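Local coordinates for HydG protein (Carboxydothermus hydrogenoformans, PDB 4RTB), which binds a [4Fe-4S] cluster and S-adenosylmethionine and, as a radical SAM maturase, probably makes carbon monoxide and cyanide for FeFe-hydrogenase, at residues G93-L98 / L388-T393. Numbering follows the deposited sequence.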
loop_
_atom_site.group_PDB
_atom_site.type_symbol
_atom_site.label_atom_id
_atom_site.label_comp_id
_atom_site.label_asym_id
_atom_site.label_seq_id
_atom_site.Cartn_x
_atom_site.Cartn_y
_atom_site.Cartn_z
ATOM N N GLY A 93 1.285 6.090 15.687
ATOM C CA GLY A 93 2.010 7.271 16.108
ATOM C C GLY A 93 2.347 8.150 14.921
ATOM O O GLY A 93 1.569 8.252 13.972
ATOM N N LYS A 94 3.513 8.783 14.968
ATOM C CA LYS A 94 3.944 9.657 13.886
ATOM C C LYS A 94 4.807 8.888 12.889
ATOM O O LYS A 94 5.597 9.476 12.150
ATOM C CB LYS A 94 4.708 10.859 14.446
ATOM C CG LYS A 94 3.825 11.891 15.140
ATOM C CD LYS A 94 2.796 12.454 14.173
ATOM C CE LYS A 94 2.089 13.677 14.733
ATOM N NZ LYS A 94 1.036 14.159 13.794
ATOM N N ARG A 95 4.632 7.571 12.860
ATOM C CA ARG A 95 5.490 6.694 12.071
ATOM C C ARG A 95 4.979 6.471 10.651
ATOM O O ARG A 95 3.830 6.079 10.445
ATOM C CB ARG A 95 5.641 5.346 12.773
ATOM C CG ARG A 95 6.747 4.483 12.212
ATOM C CD ARG A 95 6.674 3.074 12.763
ATOM N NE ARG A 95 5.451 2.402 12.337
ATOM C CZ ARG A 95 5.419 1.207 11.759
ATOM N NH1 ARG A 95 6.544 0.539 11.541
ATOM N NH2 ARG A 95 4.257 0.678 11.404
ATOM N N ILE A 96 5.846 6.718 9.677
ATOM C CA ILE A 96 5.530 6.432 8.284
ATOM C C ILE A 96 6.640 5.573 7.675
ATOM O O ILE A 96 7.822 5.919 7.743
ATOM C CB ILE A 96 5.333 7.729 7.468
ATOM C CG1 ILE A 96 5.134 7.409 5.984
ATOM C CG2 ILE A 96 6.496 8.697 7.684
ATOM C CD1 ILE A 96 3.819 6.727 5.685
ATOM N N VAL A 97 6.258 4.437 7.101
ATOM C CA VAL A 97 7.234 3.499 6.564
ATOM C C VAL A 97 7.489 3.772 5.088
ATOM O O VAL A 97 6.553 3.970 4.312
ATOM C CB VAL A 97 6.771 2.048 6.748
ATOM C CG1 VAL A 97 7.866 1.087 6.324
ATOM C CG2 VAL A 97 6.379 1.805 8.196
ATOM N N LEU A 98 8.762 3.788 4.703
ATOM C CA LEU A 98 9.132 4.092 3.327
ATOM C C LEU A 98 9.697 2.874 2.598
ATOM O O LEU A 98 10.482 2.099 3.157
ATOM C CB LEU A 98 10.146 5.238 3.287
ATOM C CG LEU A 98 9.738 6.549 3.963
ATOM C CD1 LEU A 98 10.715 7.655 3.597
ATOM C CD2 LEU A 98 8.310 6.944 3.607
ATOM N N LEU A 388 7.822 10.451 11.654
ATOM C CA LEU A 388 8.974 9.582 11.870
ATOM C C LEU A 388 9.133 8.605 10.705
ATOM O O LEU A 388 8.382 7.633 10.596
ATOM C CB LEU A 388 8.824 8.813 13.187
ATOM C CG LEU A 388 10.054 8.338 13.971
ATOM C CD1 LEU A 388 9.803 6.943 14.526
ATOM C CD2 LEU A 388 11.337 8.364 13.145
ATOM N N PRO A 389 10.113 8.864 9.826
ATOM C CA PRO A 389 10.401 7.978 8.694
ATOM C C PRO A 389 11.064 6.693 9.165
ATOM O O PRO A 389 11.946 6.748 10.024
ATOM C CB PRO A 389 11.362 8.802 7.828
ATOM C CG PRO A 389 11.265 10.210 8.346
ATOM C CD PRO A 389 10.952 10.072 9.798
ATOM N N SER A 390 10.651 5.558 8.612
ATOM C CA SER A 390 11.182 4.276 9.052
ATOM C C SER A 390 11.538 3.372 7.881
ATOM O O SER A 390 11.073 3.569 6.758
ATOM C CB SER A 390 10.180 3.572 9.963
ATOM O OG SER A 390 9.034 4.378 10.149
ATOM N N PHE A 391 12.379 2.385 8.165
ATOM C CA PHE A 391 12.862 1.450 7.161
ATOM C C PHE A 391 13.065 0.088 7.821
ATOM O O PHE A 391 14.173 -0.451 7.800
ATOM C CB PHE A 391 14.179 1.943 6.542
ATOM C CG PHE A 391 14.191 3.410 6.195
ATOM C CD1 PHE A 391 14.613 4.353 7.119
ATOM C CD2 PHE A 391 13.797 3.842 4.939
ATOM C CE1 PHE A 391 14.631 5.702 6.803
ATOM C CE2 PHE A 391 13.815 5.189 4.615
ATOM C CZ PHE A 391 14.233 6.120 5.549
ATOM N N CYS A 392 12.003 -0.466 8.405
ATOM C CA CYS A 392 12.142 -1.620 9.295
ATOM C C CYS A 392 11.195 -2.787 9.015
ATOM O O CYS A 392 11.630 -3.951 9.005
ATOM C CB CYS A 392 11.939 -1.173 10.742
ATOM S SG CYS A 392 10.312 -0.450 11.070
ATOM N N THR A 393 9.920 -2.458 8.787
ATOM C CA THR A 393 8.804 -3.419 8.799
ATOM C C THR A 393 8.592 -4.015 10.191
ATOM O O THR A 393 8.966 -3.397 11.202
ATOM C CB THR A 393 8.989 -4.584 7.785
#
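Arg95 and Ser390 meet on one face of a two-strand parallel ladder. Ile96 N donates to Leu388 O at 2.8 Å, Ser390 N to Ile96 O and Leu98 N to Ser390 O, the donors and acceptors switching strand as in a parallel pair. The two short segments run at 32° to each other. From Arg95, CB lies 4.2 Å from Leu388 O; CG, placed anti to the backbone N (chi1 -167°), meets Ser390 OG, and CD stays 3.8 Å from that same OG. A bend at chi3 then carries the guanidinium over Val97 CG2, which covers one face off-centre, while NH1 lies 3.9 Å from Cys392 SG at the group's edge. In the parallel sheet of the radical SAM domain, a TIM-type (beta/alpha) barrel in this family, strand 95-105 also pairs with strands 148-153 and 343-345; strand 388-390 joins its start, and Ala422 of helix 419-432 touches both Arg95 and Leu388. Ser390 OG donates to Ile96 O at 3.1 Å from above the carbonyl plane, 72° out of it, on the side from which Ser390 N also comes. With an alanine here the hydroxyl goes, and Ile96 O would probably be left with the backbone NH as its one donor from strand 388-390.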